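Local coordinates for protein VP24 (White spot syndrome virus, PDB 5HLJ) that serves as a major envelope protein of the virus, probably tethered to the viral membrane by a transmembrane helix that lies outside this crystallised fragment, at residues 77-80 against 84-87; 110-115 against 147-152; 133-138 against 143-148. All blocks are in the same frame, centred on the assembly; numbering follows the deposited sequence.

Contact 1 is a thin surface contact within the loop between strands 68-72 and 90-99, whereas contacts 2 and 3 are partly buried and both use strand 141-151, sharing F147 and G148. Contact 2 is wholly apolar: the side chains of two strands meet face to face in the interior. Contact 3 lies further back along the same strand, where an asparagine amide and two waters join it to the short strand 135-137, itself a sheet neighbour of 105-114. Charge and polarity thus mark contact 1, buried amide chemistry contact 3 and hydrocarbon contact 2. Contacts 1 and 3 touch where T80 OG1 lies 3.7 Å from V146 CG2; all three reach the second subunit.

Contact 1. Residues 77-80 against 84-87; sequences GDHT and NKAE
The K85 side chain reaches into the gap between the two loop segments and brings its ammonium group near H79 and G77, covering about half of the 11.2 Å between H79 CA and K85 CA. Its last three torsions are all extended, which carries NZ to 4.2 Å from G77 N and 4.3 Å from H79 CD2. The ammonium meets the imidazole obliquely, and the contact buries just 69 Å². D76 offers K85 NZ a long, weak ion pair.

Within 84-87 the hydrogen bonds are local. N84 OD1 accepts from A86 N at 2.9 Å, an Asx turn, and N84 to E87 form a type I beta turn closed by E87 N to N84 O at 3.1 Å. The H79 ring is fixed from outside: ND1 bonds to E92, NE2 to the backbone oxygen of G31, and the ring stacks on H33, while H79 O bonds to R121 of the second subunit.

With a carboxylate and a carbonyl taking its two nitrogens, H79 may well be protonated. K85 NZ, 4.8 Å from H79 NE2, would probably oppose that charge; never closer than 4.2 Å to any atom of 77-80, it is a neighbour without a bond.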
# COMPACT_ATOMS: atom_id res chain seq x y z
N GLY A 77 -17.66 21.17 11.00
CA GLY A 77 -18.74 20.26 11.30
C GLY A 77 -18.69 19.00 10.46
O GLY A 77 -19.09 17.95 10.93
N ASP A 78 -18.19 19.11 9.23
CA ASP A 78 -17.99 17.92 8.40
C ASP A 78 -16.66 17.23 8.78
O ASP A 78 -15.71 17.23 8.01
CB ASP A 78 -17.99 18.31 6.91
CG ASP A 78 -19.35 18.82 6.43
OD1 ASP A 78 -20.40 18.45 7.01
OD2 ASP A 78 -19.37 19.60 5.45
N HIS A 79 -16.63 16.67 9.99
CA HIS A 79 -15.43 16.06 10.56
C HIS A 79 -15.78 14.93 11.52
O HIS A 79 -16.53 15.16 12.47
CB HIS A 79 -14.59 17.08 11.35
CG HIS A 79 -13.77 18.00 10.51
ND1 HIS A 79 -12.55 17.63 9.98
CD2 HIS A 79 -13.96 19.29 10.14
CE1 HIS A 79 -12.03 18.64 9.31
NE2 HIS A 79 -12.88 19.66 9.39
N THR A 80 -15.22 13.75 11.31
CA THR A 80 -15.33 12.71 12.33
C THR A 80 -14.12 12.76 13.26
O THR A 80 -14.03 12.00 14.22
CB THR A 80 -15.40 11.31 11.72
OG1 THR A 80 -14.22 11.09 10.95
CG2 THR A 80 -16.64 11.18 10.84
N ASN A 84 -6.89 20.04 14.60
CA ASN A 84 -6.50 21.32 15.17
C ASN A 84 -6.68 22.40 14.12
O ASN A 84 -5.81 22.63 13.27
CB ASN A 84 -5.06 21.25 15.69
CG ASN A 84 -4.56 22.58 16.25
OD1 ASN A 84 -5.31 23.56 16.33
ND2 ASN A 84 -3.30 22.61 16.66
N LYS A 85 -7.82 23.09 14.18
CA LYS A 85 -8.14 24.11 13.20
C LYS A 85 -7.26 25.36 13.33
O LYS A 85 -7.27 26.21 12.46
CB LYS A 85 -9.63 24.46 13.30
CG LYS A 85 -10.49 23.22 13.50
CD LYS A 85 -11.96 23.47 13.24
CE LYS A 85 -12.79 22.22 13.55
NZ LYS A 85 -14.21 22.36 13.09
N ALA A 86 -6.47 25.43 14.40
CA ALA A 86 -5.51 26.53 14.55
C ALA A 86 -4.35 26.45 13.55
O ALA A 86 -3.64 27.44 13.34
CB ALA A 86 -4.95 26.56 15.97
N GLU A 87 -4.15 25.27 12.97
CA GLU A 87 -3.10 25.06 11.98
C GLU A 87 -3.67 24.28 10.81
O GLU A 87 -4.87 23.98 10.79
CB GLU A 87 -1.93 24.30 12.57
CG GLU A 87 -1.16 25.05 13.63
CD GLU A 87 -0.33 24.13 14.51
OE1 GLU A 87 0.63 23.51 13.99
OE2 GLU A 87 -0.64 24.01 15.71

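Contact 2. Residues 110-115 against 147-152; sequences VSLSPG and FGATFD
Residues V110 and L112 meet F147 and A149 in an apolar face-to-face contact between two strands of a beta barrel, the fold also known from the related envelope proteins VP26 and VP28. Strands 105-114 and 141-151 are far apart in the order of the curled sheet, yet their short segments approach to 9.5 Å with their N-to-C directions 39° apart. That separation is too wide for backbone pairing and suits layers joined by side chains. Each strand finds its backbone partners in other strands: S111 and S113 pair with S165 and L163, F147 with L93 and G148 with Y131.

Alternation along the strands sets the contact: V110, L112, F147 and A149 direct their CB atoms across the gap. Nearest CA atoms pair V110 with F147 at 8.1 Å and L112 with A149 at 9.3 Å. F147 and L112 contribute most, in nearly equal measure. The F147 CG sits between the backbone N and the carbonyl carbon (chi1 76°), which leans the ring forward as it crosses the gap toward L112. The ring also meets F34 with the planes at about 30°, and I25, L93 and L164 touch it, so L112 adds to an apolar surround drawn from several strands. F151 lies beyond, packed with Y162 and F128.

The trimer borders the far end of this region: S113 OG donates to P114 O and accepts from F132 N of the third subunit, while D152 forms a salt bridge with K127 of the second subunit.

At the centre, the two methyls of L112 come obliquely from one side, each against one of two adjacent ring atoms of F147, CD2 4.0 Å from CZ and CD1 4.1 Å from CE1. L112 CD1 also lies 4.5 Å from A149 CB. V110 CG2 approaches the root of the phenylalanine, 4.3 Å from F147 CB.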
# COMPACT_ATOMS: atom_id res chain seq x y z
N VAL A 110 -6.19 2.72 1.72
CA VAL A 110 -5.88 3.88 0.91
C VAL A 110 -4.40 4.17 1.01
O VAL A 110 -3.74 3.76 1.96
CB VAL A 110 -6.68 5.14 1.34
CG1 VAL A 110 -8.16 4.83 1.45
CG2 VAL A 110 -6.16 5.69 2.63
N SER A 111 -3.86 4.87 0.02
CA SER A 111 -2.52 5.40 0.13
C SER A 111 -2.46 6.73 -0.60
O SER A 111 -3.32 7.03 -1.42
CB SER A 111 -1.47 4.41 -0.40
OG SER A 111 -1.79 3.98 -1.71
N LEU A 112 -1.46 7.53 -0.26
CA LEU A 112 -1.28 8.85 -0.82
C LEU A 112 0.11 9.01 -1.36
O LEU A 112 1.08 8.53 -0.78
CB LEU A 112 -1.50 9.96 0.22
CG LEU A 112 -2.84 10.41 0.78
CD1 LEU A 112 -2.55 11.61 1.65
CD2 LEU A 112 -3.85 10.76 -0.31
N SER A 113 0.21 9.75 -2.45
CA SER A 113 1.46 10.26 -2.92
C SER A 113 1.27 11.75 -3.13
O SER A 113 0.22 12.17 -3.61
CB SER A 113 1.88 9.56 -4.21
OG SER A 113 2.89 10.29 -4.89
N PRO A 114 2.27 12.57 -2.77
CA PRO A 114 2.21 13.97 -3.21
C PRO A 114 2.21 14.02 -4.73
O PRO A 114 2.79 13.12 -5.34
CB PRO A 114 3.48 14.59 -2.64
CG PRO A 114 4.44 13.41 -2.48
CD PRO A 114 3.54 12.25 -2.09
N GLY A 115 1.53 15.00 -5.32
CA GLY A 115 1.64 15.25 -6.75
C GLY A 115 2.84 16.15 -7.01
O GLY A 115 3.49 16.61 -6.07
N PHE A 147 -10.74 9.50 5.53
CA PHE A 147 -9.40 9.16 5.98
C PHE A 147 -8.78 10.43 6.53
O PHE A 147 -9.20 11.55 6.16
CB PHE A 147 -8.55 8.53 4.86
CG PHE A 147 -8.03 9.52 3.84
CD1 PHE A 147 -6.85 10.22 4.07
CD2 PHE A 147 -8.69 9.72 2.65
CE1 PHE A 147 -6.37 11.12 3.15
CE2 PHE A 147 -8.21 10.62 1.71
CZ PHE A 147 -7.05 11.33 1.96
N GLY A 148 -7.83 10.28 7.43
CA GLY A 148 -7.12 11.43 7.95
C GLY A 148 -5.66 11.40 7.56
O GLY A 148 -5.08 10.35 7.28
N ALA A 149 -5.05 12.58 7.52
CA ALA A 149 -3.61 12.66 7.34
C ALA A 149 -3.10 13.75 8.25
O ALA A 149 -3.65 14.84 8.28
CB ALA A 149 -3.24 12.95 5.87
N THR A 150 -2.06 13.44 9.00
CA THR A 150 -1.44 14.43 9.85
C THR A 150 -0.02 14.68 9.37
O THR A 150 0.85 13.80 9.44
CB THR A 150 -1.46 13.98 11.33
OG1 THR A 150 -2.80 14.05 11.81
CG2 THR A 150 -0.57 14.89 12.20
N PHE A 151 0.21 15.89 8.87
CA PHE A 151 1.49 16.28 8.30
C PHE A 151 2.46 16.89 9.33
O PHE A 151 2.04 17.39 10.36
CB PHE A 151 1.27 17.27 7.15
CG PHE A 151 0.49 16.69 6.01
CD1 PHE A 151 1.14 16.08 4.95
CD2 PHE A 151 -0.90 16.77 5.99
CE1 PHE A 151 0.42 15.54 3.89
CE2 PHE A 151 -1.63 16.24 4.93
CZ PHE A 151 -0.97 15.62 3.88
N ASP A 152 3.76 16.86 9.01
CA ASP A 152 4.78 17.56 9.80
C ASP A 152 4.61 19.07 9.68
O ASP A 152 4.66 19.79 10.69
CB ASP A 152 6.19 17.17 9.33
CG ASP A 152 6.66 15.85 9.91
OD1 ASP A 152 5.89 15.19 10.63
OD2 ASP A 152 7.82 15.45 9.64

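Contact 3. Residues 133-138 against 143-148; sequences KPTVLK and NTLVFG
N143 grips the backbone of K138 with both ends of its side-chain amide. Its OD1 accepts from K138 N at 2.9 Å, with the donor lying well above the carbonyl plane and the bond bent (141° at the hydrogen). ND2 returns a longer but much straighter bond to K138 O, 3.3 Å and 168°, in the plane of the K138 carbonyl, on a lone pair, and close to the plane of the N143 amide. Because ND2 also bonds to V97 O, three bonds fix the rotation of this buried amide. CG lies anti to the carbonyl carbon (chi1 -52°), which aims the amide across the gap at the end of strand 135-137.

Further along, water takes over. T135 OG1 donates to K133 O and accepts from water 2 at 2.7 Å, and that water accepts a long bond from V146 N. Water 1 accepts from K133 N and donates to V146 O at 2.7 Å. The axes of the short segments are 7.4 Å apart, wider than directly paired strands; water 1 bridges two backbone groups across that spacing and water 2 links the T135 hydroxyl to V146 N.

Packing fills the middle. L145 CD1 presses against T135 CB at 3.9 Å, and T135 CG2 lies 3.6 Å from T144 O. L137 crosses N143 obliquely, its CD2 3.9 Å from N143 CB.

The two segments run roughly antiparallel, yet each has its backbone partners on another strand: T135 and L137 pair with V107 and I105 of strand 105-114, N143 and L145 with V97 and A95 of strand 90-99. Strand 135-137 is an outermost strand of the sheet and 141-151 lies next to the other outermost one, so the amide and waters join the sheet near its two ends, consistent with closure of a barrel.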
# COMPACT_ATOMS: atom_id res chain seq x y z
N LYS A 133 -9.60 3.38 8.29
CA LYS A 133 -10.29 2.17 8.73
C LYS A 133 -11.14 1.62 7.58
O LYS A 133 -11.88 2.38 6.95
CB LYS A 133 -11.14 2.51 9.95
CG LYS A 133 -12.20 1.50 10.36
CD LYS A 133 -12.94 2.06 11.59
CE LYS A 133 -14.20 1.31 11.95
NZ LYS A 133 -13.90 -0.04 12.47
N PRO A 134 -11.03 0.31 7.29
CA PRO A 134 -11.83 -0.26 6.19
C PRO A 134 -13.31 0.10 6.33
O PRO A 134 -13.83 0.05 7.43
CB PRO A 134 -11.61 -1.77 6.35
CG PRO A 134 -10.25 -1.88 7.01
CD PRO A 134 -10.16 -0.69 7.93
N THR A 135 -13.94 0.46 5.22
CA THR A 135 -15.27 1.04 5.22
C THR A 135 -16.15 0.38 4.18
O THR A 135 -15.79 0.34 3.00
CB THR A 135 -15.24 2.53 4.90
OG1 THR A 135 -14.44 3.22 5.87
CG2 THR A 135 -16.66 3.11 4.85
N VAL A 136 -17.31 -0.12 4.60
CA VAL A 136 -18.26 -0.73 3.68
C VAL A 136 -19.12 0.35 3.00
O VAL A 136 -19.70 1.21 3.65
CB VAL A 136 -19.18 -1.75 4.38
CG1 VAL A 136 -20.20 -2.32 3.39
CG2 VAL A 136 -18.36 -2.86 4.99
N LEU A 137 -19.18 0.30 1.67
CA LEU A 137 -20.12 1.14 0.94
C LEU A 137 -21.35 0.29 0.63
O LEU A 137 -21.34 -0.55 -0.28
CB LEU A 137 -19.48 1.71 -0.33
CG LEU A 137 -18.09 2.35 -0.20
CD1 LEU A 137 -17.48 2.69 -1.58
CD2 LEU A 137 -18.11 3.58 0.67
N LYS A 138 -22.40 0.45 1.42
CA LYS A 138 -23.64 -0.30 1.21
C LYS A 138 -24.27 0.11 -0.12
O LYS A 138 -24.26 1.29 -0.48
CB LYS A 138 -24.60 -0.07 2.37
CG LYS A 138 -24.04 -0.46 3.73
CD LYS A 138 -23.84 -1.95 3.82
CE LYS A 138 -25.18 -2.68 3.87
NZ LYS A 138 -25.01 -4.14 4.12
N ASN A 143 -22.96 6.72 1.51
CA ASN A 143 -22.13 6.31 2.63
C ASN A 143 -21.10 7.37 2.98
O ASN A 143 -20.59 8.07 2.10
CB ASN A 143 -21.40 5.01 2.31
CG ASN A 143 -22.32 3.92 1.82
OD1 ASN A 143 -22.76 3.06 2.60
ND2 ASN A 143 -22.61 3.92 0.51
N THR A 144 -20.77 7.48 4.26
CA THR A 144 -19.67 8.33 4.65
C THR A 144 -18.35 7.57 4.50
O THR A 144 -18.24 6.40 4.88
CB THR A 144 -19.87 8.85 6.09
OG1 THR A 144 -21.00 9.72 6.09
CG2 THR A 144 -18.66 9.65 6.56
N LEU A 145 -17.37 8.24 3.89
CA LEU A 145 -16.04 7.67 3.72
C LEU A 145 -15.02 8.69 4.17
O LEU A 145 -15.05 9.83 3.72
CB LEU A 145 -15.78 7.26 2.27
CG LEU A 145 -14.40 6.71 1.88
CD1 LEU A 145 -14.12 5.41 2.59
CD2 LEU A 145 -14.29 6.48 0.36
N VAL A 146 -14.13 8.30 5.09
CA VAL A 146 -13.14 9.26 5.57
C VAL A 146 -11.75 8.65 5.66
O VAL A 146 -11.58 7.44 5.85
CB VAL A 146 -13.52 9.85 6.99
CG1 VAL A 146 -15.01 10.12 7.13
CG2 VAL A 146 -13.06 8.96 8.11
N PHE A 147 -10.74 9.50 5.53
CA PHE A 147 -9.40 9.16 5.98
C PHE A 147 -8.78 10.43 6.53
O PHE A 147 -9.20 11.55 6.16
CB PHE A 147 -8.55 8.53 4.86
CG PHE A 147 -8.03 9.52 3.84
CD1 PHE A 147 -6.85 10.22 4.07
CD2 PHE A 147 -8.69 9.72 2.65
CE1 PHE A 147 -6.37 11.12 3.15
CE2 PHE A 147 -8.21 10.62 1.71
CZ PHE A 147 -7.05 11.33 1.96
N GLY A 148 -7.83 10.28 7.43
CA GLY A 148 -7.12 11.43 7.95
C GLY A 148 -5.66 11.40 7.56
O GLY A 148 -5.08 10.35 7.28
O HOH W 1 -11.86 5.33 7.53
O HOH W 2 -15.15 5.64 6.74